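Local coordinates for magnesium-protoporphyrin O-methyltransferase (Synechocystis sp., PDB 4QDJ), which transfers a methyl group from S-adenosyl-L-methionine to Mg-protoporphyrin IX, giving its monomethyl ester in chlorophyll biosynthesis, at residues I161-P166 / Y220-L225; Q37-V42 / T215-Y220. All blocks are in the same frame, centred on the assembly; numbering follows the deposited sequence.

Interaction 1 (I161-P166 / Y220-L225)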
ATOM      1  N   ILE A 161      -6.047  -4.645  -5.082  1.00  7.67           N
ATOM      2  CA  ILE A 161      -4.820  -4.361  -5.813  1.00  7.72           C
ATOM      3  C   ILE A 161      -3.627  -4.521  -4.878  1.00  7.84           C
ATOM      4  O   ILE A 161      -3.614  -3.953  -3.789  1.00  8.86           O
ATOM      5  CB  ILE A 161      -4.837  -2.942  -6.408  1.00  8.28           C
ATOM      6  CG1 ILE A 161      -5.925  -2.835  -7.478  1.00  9.45           C
ATOM      7  CG2 ILE A 161      -3.478  -2.584  -6.995  1.00  8.94           C
ATOM      8  CD1 ILE A 161      -6.218  -1.417  -7.911  1.00  9.74           C
ATOM      9  N   LEU A 162      -2.642  -5.307  -5.304  1.00  7.78           N
ATOM     10  CA  LEU A 162      -1.464  -5.586  -4.488  1.00  9.09           C
ATOM     11  C   LEU A 162      -0.190  -5.340  -5.278  1.00  8.03           C
ATOM     12  O   LEU A 162      -0.170  -5.493  -6.497  1.00  9.26           O
ATOM     13  CB  LEU A 162      -1.452  -7.050  -4.040  1.00 12.59           C
ATOM     14  CG  LEU A 162      -2.653  -7.646  -3.312  1.00 14.01           C
ATOM     15  CD1 LEU A 162      -2.442  -9.140  -3.118  1.00 14.23           C
ATOM     16  CD2 LEU A 162      -2.869  -6.952  -1.977  1.00 15.47           C
ATOM     17  N   SER A 163       0.880  -4.977  -4.581  1.00  8.77           N
ATOM     18  CA  SER A 163       2.204  -5.009  -5.186  1.00  9.81           C
ATOM     19  C   SER A 163       3.181  -5.740  -4.273  1.00 11.50           C
ATOM     20  O   SER A 163       3.033  -5.732  -3.050  1.00 14.20           O
ATOM     21  CB  SER A 163       2.708  -3.606  -5.539  1.00 11.03           C
ATOM     22  OG  SER A 163       3.032  -2.863  -4.381  1.00 12.46           O
ATOM     23  N   PHE A 164       4.169  -6.386  -4.879  1.00 10.37           N
ATOM     24  CA  PHE A 164       5.140  -7.172  -4.136  1.00 11.33           C
ATOM     25  C   PHE A 164       6.416  -7.305  -4.951  1.00 10.41           C
ATOM     26  O   PHE A 164       6.410  -7.089  -6.162  1.00 10.69           O
ATOM     27  CB  PHE A 164       4.572  -8.558  -3.804  1.00 11.34           C
ATOM     28  CG  PHE A 164       4.221  -9.381  -5.016  1.00 13.05           C
ATOM     29  CD1 PHE A 164       3.007  -9.207  -5.665  1.00 13.03           C
ATOM     30  CD2 PHE A 164       5.100 -10.337  -5.503  1.00 13.51           C
ATOM     31  CE1 PHE A 164       2.682  -9.960  -6.779  1.00 13.48           C
ATOM     32  CE2 PHE A 164       4.781 -11.095  -6.616  1.00 13.97           C
ATOM     33  CZ  PHE A 164       3.569 -10.906  -7.255  1.00 14.91           C
ATOM     34  N   ALA A 165       7.510  -7.646  -4.280  1.00 12.42           N
ATOM     35  CA  ALA A 165       8.757  -7.941  -4.967  1.00 14.17           C
ATOM     36  C   ALA A 165       8.734  -9.403  -5.383  1.00 16.92           C
ATOM     37  O   ALA A 165       8.670 -10.287  -4.532  1.00 18.52           O
ATOM     38  CB  ALA A 165       9.939  -7.665  -4.060  1.00 15.94           C
ATOM     39  N   PRO A 166       8.774  -9.664  -6.696  1.00 19.49           N
ATOM     40  CA  PRO A 166       8.679 -11.045  -7.180  1.00 21.99           C
ATOM     41  C   PRO A 166       9.930 -11.864  -6.872  1.00 27.37           C
ATOM     42  O   PRO A 166      11.044 -11.339  -6.901  1.00 26.18           O
ATOM     43  CB  PRO A 166       8.501 -10.872  -8.692  1.00 23.56           C
ATOM     44  CG  PRO A 166       9.131  -9.563  -8.998  1.00 23.02           C
ATOM     45  CD  PRO A 166       8.882  -8.693  -7.798  1.00 20.35           C
ATOM     46  N   TYR A 220      14.754  -1.060  -7.390  1.00 16.44           N
ATOM     47  CA  TYR A 220      13.351  -1.156  -7.013  1.00 15.13           C
ATOM     48  C   TYR A 220      12.597  -2.052  -7.986  1.00 15.66           C
ATOM     49  O   TYR A 220      12.619  -1.829  -9.195  1.00 17.42           O
ATOM     50  CB  TYR A 220      12.720   0.240  -6.957  1.00 14.66           C
ATOM     51  CG  TYR A 220      11.237   0.256  -6.649  1.00 13.59           C
ATOM     52  CD1 TYR A 220      10.777   0.311  -5.338  1.00 12.91           C
ATOM     53  CD2 TYR A 220      10.299   0.232  -7.670  1.00 12.78           C
ATOM     54  CE1 TYR A 220       9.418   0.330  -5.058  1.00 12.17           C
ATOM     55  CE2 TYR A 220       8.944   0.250  -7.401  1.00 12.36           C
ATOM     56  CZ  TYR A 220       8.508   0.302  -6.097  1.00 11.48           C
ATOM     57  OH  TYR A 220       7.156   0.322  -5.842  1.00 12.07           O
ATOM     58  N   TYR A 221      11.937  -3.071  -7.450  1.00 15.92           N
ATOM     59  CA  TYR A 221      11.187  -4.013  -8.269  1.00 17.83           C
ATOM     60  C   TYR A 221       9.830  -4.261  -7.636  1.00 17.19           C
ATOM     61  O   TYR A 221       9.742  -4.744  -6.507  1.00 20.77           O
ATOM     62  CB  TYR A 221      11.954  -5.327  -8.411  1.00 22.08           C
ATOM     63  CG  TYR A 221      13.359  -5.152  -8.942  1.00 26.30           C
ATOM     64  CD1 TYR A 221      13.614  -5.179 -10.307  0.43 27.72           C
ATOM     65  CD2 TYR A 221      14.429  -4.954  -8.080  1.00 29.01           C
ATOM     66  CE1 TYR A 221      14.896  -5.017 -10.799  0.59 29.22           C
ATOM     67  CE2 TYR A 221      15.713  -4.788  -8.560  1.00 29.75           C
ATOM     68  CZ  TYR A 221      15.942  -4.823  -9.920  1.00 30.71           C
ATOM     69  OH  TYR A 221      17.220  -4.659 -10.404  0.47 30.04           O
ATOM     70  N   SER A 222       8.773  -3.923  -8.361  1.00 12.64           N
ATOM     71  CA  SER A 222       7.429  -4.046  -7.821  1.00 11.34           C
ATOM     72  C   SER A 222       6.470  -4.586  -8.869  1.00 10.72           C
ATOM     73  O   SER A 222       6.182  -3.924  -9.867  1.00 12.17           O
ATOM     74  CB  SER A 222       6.939  -2.695  -7.296  1.00 13.78           C
ATOM     75  OG  SER A 222       5.766  -2.846  -6.518  1.00 14.91           O
ATOM     76  N   ARG A 223       5.990  -5.800  -8.630  1.00  9.21           N
ATOM     77  CA  ARG A 223       4.993  -6.434  -9.479  1.00  8.35           C
ATOM     78  C   ARG A 223       3.611  -6.046  -8.966  1.00  8.70           C
ATOM     79  O   ARG A 223       3.324  -6.202  -7.783  1.00 10.08           O
ATOM     80  CB  ARG A 223       5.168  -7.952  -9.430  1.00  8.81           C
ATOM     81  CG  ARG A 223       4.128  -8.742 -10.198  1.00 10.00           C
ATOM     82  CD  ARG A 223       4.232  -8.517 -11.698  1.00 10.93           C
ATOM     83  NE  ARG A 223       3.507  -9.549 -12.432  1.00 10.51           N
ATOM     84  CZ  ARG A 223       2.837  -9.342 -13.562  1.00  8.81           C
ATOM     85  NH1 ARG A 223       2.790  -8.130 -14.098  1.00  7.98           N
ATOM     86  NH2 ARG A 223       2.210 -10.351 -14.154  1.00  9.77           N
ATOM     87  N   ILE A 224       2.762  -5.537  -9.852  1.00  8.02           N
ATOM     88  CA  ILE A 224       1.442  -5.055  -9.456  1.00  7.80           C
ATOM     89  C   ILE A 224       0.347  -5.942 -10.037  1.00  7.31           C
ATOM     90  O   ILE A 224       0.329  -6.202 -11.236  1.00  8.79           O
ATOM     91  CB  ILE A 224       1.215  -3.606  -9.934  1.00  8.51           C
ATOM     92  CG1 ILE A 224       2.465  -2.757  -9.690  1.00 11.63           C
ATOM     93  CG2 ILE A 224      -0.001  -2.996  -9.246  1.00  9.15           C
ATOM     94  CD1 ILE A 224       2.428  -1.405 -10.370  1.00 13.28           C
ATOM     95  N   LEU A 225      -0.559  -6.409  -9.183  1.00  8.47           N
ATOM     96  CA  LEU A 225      -1.686  -7.221  -9.632  1.00  7.30           C
ATOM     97  C   LEU A 225      -3.009  -6.571  -9.260  1.00  8.60           C
ATOM     98  O   LEU A 225      -3.216  -6.183  -8.111  1.00  9.95           O
ATOM     99  CB  LEU A 225      -1.631  -8.619  -9.010  1.00  8.91           C
ATOM    100  CG  LEU A 225      -0.390  -9.469  -9.276  1.00  9.90           C
ATOM    101  CD1 LEU A 225      -0.510 -10.810  -8.567  1.00 11.44           C
ATOM    102  CD2 LEU A 225      -0.178  -9.665 -10.769  1.00 11.63           C
TER

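Interaction 2 (Q37-V42 / T215-Y220)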
ATOM      1  N   GLN A  37      18.596   5.555  -3.093  1.00 14.71           N
ATOM      2  CA  GLN A  37      17.340   6.088  -2.576  1.00 13.77           C
ATOM      3  C   GLN A  37      16.560   6.828  -3.656  1.00 12.84           C
ATOM      4  O   GLN A  37      15.331   6.773  -3.693  1.00 13.00           O
ATOM      5  CB  GLN A  37      17.609   7.019  -1.390  1.00 16.08           C
ATOM      6  CG  GLN A  37      18.174   6.315  -0.165  1.00 20.00           C
ATOM      7  CD  GLN A  37      18.820   7.274   0.818  1.00 23.86           C
ATOM      8  OE1 GLN A  37      19.037   8.447   0.512  1.00 24.95           O
ATOM      9  NE2 GLN A  37      19.135   6.774   2.008  0.66 24.01           N
ATOM     10  N   LYS A  38      17.278   7.523  -4.534  1.00 12.49           N
ATOM     11  CA  LYS A  38      16.644   8.251  -5.627  1.00 12.64           C
ATOM     12  C   LYS A  38      15.974   7.279  -6.592  1.00 12.44           C
ATOM     13  O   LYS A  38      14.879   7.538  -7.092  1.00 12.71           O
ATOM     14  CB  LYS A  38      17.674   9.107  -6.368  1.00 14.64           C
ATOM     15  CG  LYS A  38      17.088   9.963  -7.482  1.00 18.65           C
ATOM     16  CD  LYS A  38      15.978  10.864  -6.965  0.64 19.87           C
ATOM     17  CE  LYS A  38      15.705  12.011  -7.926  0.30 20.83           C
ATOM     18  NZ  LYS A  38      15.464  11.534  -9.314  0.31 21.24           N
ATOM     19  N   ASP A  39      16.641   6.158  -6.844  1.00 12.41           N
ATOM     20  CA  ASP A  39      16.096   5.114  -7.703  1.00 12.60           C
ATOM     21  C   ASP A  39      14.811   4.537  -7.109  1.00 12.76           C
ATOM     22  O   ASP A  39      13.843   4.273  -7.826  1.00 12.59           O
ATOM     23  CB  ASP A  39      17.136   4.011  -7.905  1.00 15.29           C
ATOM     24  CG  ASP A  39      16.663   2.932  -8.852  1.00 18.68           C
ATOM     25  OD1 ASP A  39      16.838   3.099 -10.077  1.00 22.18           O
ATOM     26  OD2 ASP A  39      16.117   1.917  -8.372  0.62 17.77           O
ATOM     27  N   ILE A  40      14.808   4.351  -5.793  1.00 10.84           N
ATOM     28  CA  ILE A  40      13.631   3.857  -5.084  1.00 11.08           C
ATOM     29  C   ILE A  40      12.495   4.879  -5.126  1.00 10.97           C
ATOM     30  O   ILE A  40      11.335   4.524  -5.347  1.00 10.63           O
ATOM     31  CB  ILE A  40      13.970   3.509  -3.622  1.00 13.69           C
ATOM     32  CG1 ILE A  40      14.976   2.356  -3.576  1.00 15.04           C
ATOM     33  CG2 ILE A  40      12.713   3.154  -2.842  1.00 12.69           C
ATOM     34  CD1 ILE A  40      15.480   2.043  -2.182  1.00 17.13           C
ATOM     35  N   ARG A  41      12.837   6.148  -4.921  1.00 10.02           N
ATOM     36  CA  ARG A  41      11.859   7.230  -5.003  1.00  9.28           C
ATOM     37  C   ARG A  41      11.160   7.237  -6.359  1.00 10.04           C
ATOM     38  O   ARG A  41       9.931   7.276  -6.436  1.00 10.00           O
ATOM     39  CB  ARG A  41      12.531   8.584  -4.753  1.00  9.05           C
ATOM     40  CG  ARG A  41      11.634   9.782  -5.036  1.00  9.62           C
ATOM     41  CD  ARG A  41      12.388  11.093  -4.880  1.00 11.94           C
ATOM     42  NE  ARG A  41      12.680  11.400  -3.483  1.00 11.38           N
ATOM     43  CZ  ARG A  41      13.468  12.396  -3.092  1.00 12.26           C
ATOM     44  NH1 ARG A  41      14.050  13.176  -3.994  1.00 14.11           N
ATOM     45  NH2 ARG A  41      13.680  12.609  -1.800  1.00 12.76           N
ATOM     46  N   VAL A  42      11.951   7.181  -7.426  1.00  9.96           N
ATOM     47  CA  VAL A  42      11.421   7.203  -8.786  1.00 11.21           C
ATOM     48  C   VAL A  42      10.592   5.955  -9.100  1.00 11.01           C
ATOM     49  O   VAL A  42       9.505   6.048  -9.677  1.00 11.68           O
ATOM     50  CB  VAL A  42      12.558   7.362  -9.822  1.00 13.39           C
ATOM     51  CG1 VAL A  42      12.027   7.191 -11.238  1.00 16.57           C
ATOM     52  CG2 VAL A  42      13.235   8.717  -9.657  1.00 15.08           C
ATOM     53  N   THR A 215       7.011  -2.475 -12.162  1.00 10.94           N
ATOM     54  CA  THR A 215       7.983  -1.400 -12.097  1.00 13.13           C
ATOM     55  C   THR A 215       9.351  -2.028 -11.914  1.00 14.38           C
ATOM     56  O   THR A 215       9.566  -2.808 -10.985  1.00 15.05           O
ATOM     57  CB  THR A 215       7.699  -0.434 -10.938  1.00 14.34           C
ATOM     58  OG1 THR A 215       6.365   0.075 -11.058  1.00 16.61           O
ATOM     59  CG2 THR A 215       8.690   0.725 -10.964  1.00 15.56           C
ATOM     60  N   SER A 216      10.270  -1.701 -12.813  1.00 16.97           N
ATOM     61  CA  SER A 216      11.613  -2.251 -12.760  1.00 20.61           C
ATOM     62  C   SER A 216      12.648  -1.150 -12.914  1.00 24.03           C
ATOM     63  O   SER A 216      12.803  -0.579 -13.992  1.00 26.41           O
ATOM     64  CB  SER A 216      11.808  -3.301 -13.857  1.00 22.41           C
ATOM     65  OG  SER A 216      10.894  -4.371 -13.711  0.50 22.41           O
ATOM     66  N   THR A 217      13.343  -0.844 -11.826  1.00 23.83           N
ATOM     67  CA  THR A 217      14.483   0.057 -11.880  1.00 25.44           C
ATOM     68  C   THR A 217      15.702  -0.693 -11.367  1.00 25.75           C
ATOM     69  O   THR A 217      15.664  -1.912 -11.207  1.00 27.24           O
ATOM     70  CB  THR A 217      14.262   1.326 -11.041  1.00 25.74           C
ATOM     71  OG1 THR A 217      14.219   0.983  -9.651  1.00 25.80           O
ATOM     72  CG2 THR A 217      12.960   2.013 -11.435  1.00 25.86           C
ATOM     73  N   ARG A 218      16.781   0.032 -11.101  1.00 25.22           N
ATOM     74  CA  ARG A 218      18.021  -0.599 -10.672  1.00 26.19           C
ATOM     75  C   ARG A 218      17.903  -1.240  -9.289  1.00 23.53           C
ATOM     76  O   ARG A 218      18.407  -2.340  -9.064  1.00 24.36           O
ATOM     77  CB  ARG A 218      19.168   0.414 -10.706  1.00 30.32           C
ATOM     78  CG  ARG A 218      20.537  -0.180 -10.440  0.79 38.02           C
ATOM     79  CD  ARG A 218      21.634   0.754 -10.925  0.70 25.82           C
ATOM     80  NE  ARG A 218      22.956   0.331 -10.474  0.80 57.58           N
ATOM     81  CZ  ARG A 218      24.091   0.648 -11.088  0.68 66.43           C
ATOM     82  NH1 ARG A 218      24.069   1.385 -12.190  0.70 59.21           N
ATOM     83  NH2 ARG A 218      25.249   0.221 -10.604  0.60 43.44           N
ATOM     84  N   PHE A 219      17.222  -0.560  -8.372  1.00 19.97           N
ATOM     85  CA  PHE A 219      17.148  -1.017  -6.986  1.00 19.42           C
ATOM     86  C   PHE A 219      15.719  -1.194  -6.489  1.00 19.86           C
ATOM     87  O   PHE A 219      15.497  -1.444  -5.305  1.00 22.16           O
ATOM     88  CB  PHE A 219      17.881  -0.038  -6.067  1.00 20.72           C
ATOM     89  CG  PHE A 219      19.325   0.155  -6.416  1.00 21.13           C
ATOM     90  CD1 PHE A 219      20.267  -0.800  -6.070  1.00 22.93           C
ATOM     91  CD2 PHE A 219      19.744   1.293  -7.085  1.00 20.49           C
ATOM     92  CE1 PHE A 219      21.599  -0.625  -6.387  1.00 24.10           C
ATOM     93  CE2 PHE A 219      21.076   1.474  -7.404  1.00 22.63           C
ATOM     94  CZ  PHE A 219      22.004   0.514  -7.057  1.00 23.34           C
ATOM     95  N   TYR A 220      14.754  -1.060  -7.390  1.00 16.44           N
ATOM     96  CA  TYR A 220      13.351  -1.156  -7.013  1.00 15.13           C
ATOM     97  C   TYR A 220      12.597  -2.052  -7.986  1.00 15.66           C
ATOM     98  O   TYR A 220      12.619  -1.829  -9.195  1.00 17.42           O
ATOM     99  CB  TYR A 220      12.720   0.240  -6.957  1.00 14.66           C
ATOM    100  CG  TYR A 220      11.237   0.256  -6.649  1.00 13.59           C
ATOM    101  CD1 TYR A 220      10.777   0.311  -5.338  1.00 12.91           C
ATOM    102  CD2 TYR A 220      10.299   0.232  -7.670  1.00 12.78           C
ATOM    103  CE1 TYR A 220       9.418   0.330  -5.058  1.00 12.17           C
ATOM    104  CE2 TYR A 220       8.944   0.250  -7.401  1.00 12.36           C
ATOM    105  CZ  TYR A 220       8.508   0.302  -6.097  1.00 11.48           C
ATOM    106  OH  TYR A 220       7.156   0.322  -5.842  1.00 12.07           O
TER

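Interaction 1 (I161-P166 / Y220-L225)
The methylene stem of Arg223 runs alongside the Phe164 ring, with its CB over one ring face. Arg223 CB sits 4.2 Å from the centroid of the Phe164 ring and 16° off the ring normal, a CH-pi contact, while Arg223 CG comes to 3.7 Å from Phe164 CZ. At the ring edge, near its plane, Leu225 CD1 meets Phe164 CE1 at 3.8 Å. CG of Phe164 stands between the backbone N and the carbonyl carbon (chi1 61°), which brings the ring over the neighbouring strand. With only a methyl at this position, as in an alanine, the methylenes of Arg223 and the CD1 methyl of Leu225 would probably lose their shared partner, and a gap would be likely to open between the sheet and helix 195-204. Beneath these side chains, the antiparallel backbones join through two pairs of hydrogen bonds: Leu162 N to Leu225 O (3.0 Å) with its return bond, and Arg223 N to Phe164 O (2.8 Å) with its own. On the other side of the sheet, Ser163 CB packs against Ser222 OG at 3.3 Å, and Ile161 CG2 meets Ile224 CG2 at 4.2 Å.

The second shell differs between the faces. Helix 195-204 packs on Leu162, Phe164 and Leu225; Glu195 makes a salt bridge to Arg223 NE, and Gly213 O accepts a hydrogen bond from Arg223 NH1. Both Ser163 OG and Ser222 OG hydrogen-bond to Asp135 OD1, so one carboxylate oxygen links the two strands, while helix 35-58 packs on Ile161 and Ile224. The side chain of Ser163 is about 6 Å from the bound S-adenosylmethionine. Strand 221-229, inserted antiparallel between strands 159-164 and 207-216, gives the Rossmann-like 3-2-1-4-5-7-6 sheet of class I methyltransferases.

Interaction 2 (Q37-V42 / T215-Y220)
Asp39, on helix 35-58, reaches into the loop of the beta hairpin formed by strands 207-216 and 221-229 and accepts three hydrogen bonds there. Its CG is anti to the backbone N (chi1 -177°), which carries the carboxylate from the helix toward Thr217, whose side chain comes from the opposite direction. Each oxygen has its own donors. OD1 of Asp39 takes Arg218 N at 3.2 Å, on the syn side and 23° out of the carboxylate plane. OD2 of Asp39 takes two: Phe219 N at 2.7 Å, from well above the plane, and Thr217 OG1 in a very short bond of 2.5 Å. Two successive loop amides are thereby satisfied by one side chain and, with the threonine hydroxyl, probably offset part of the carboxylate's charge. Thr217 OG1, donor to the aspartate, in turn accepts a weak hydrogen bond from Tyr220 N, and the hairpin itself closes through Thr217 N to Tyr220 O (2.9 Å).

Apolar contacts flank this polar centre. Asp39 CB lies at the edge of the Phe219 ring, near its plane, and the same ring packs on Val36 of the helix. Tyr220 lies along the helix with its OH hydrogen-bonded to both Asp135 and Thr47, about 6 Å separating its side chain from S-adenosylmethionine. Nearer the start of that side chain, Ile40 CG2 approaches Tyr220 CD1 obliquely at 4.2 Å.

The centres of interactions 1 and 2 are 13 Å apart, and both involve the hairpin of strands 207-216 and 221-229 at one edge of the sheet. Along the chain the segments alternate: 37-42, 161-166, 215-220, then 220-225, the last two sharing Tyr220. Ser222 O and Thr215 N, 2.8 Å apart in a probable hydrogen bond, join the two sites directly across the hairpin. Interaction 1 ties the hairpin to the parallel strands; interaction 2 ties its loop to helix 35-58, which also packs on the sheet in interaction 1. Early and late parts of the chain thus meet beside the bound S-adenosylmethionine, about 6 Å from a side chain in each contact.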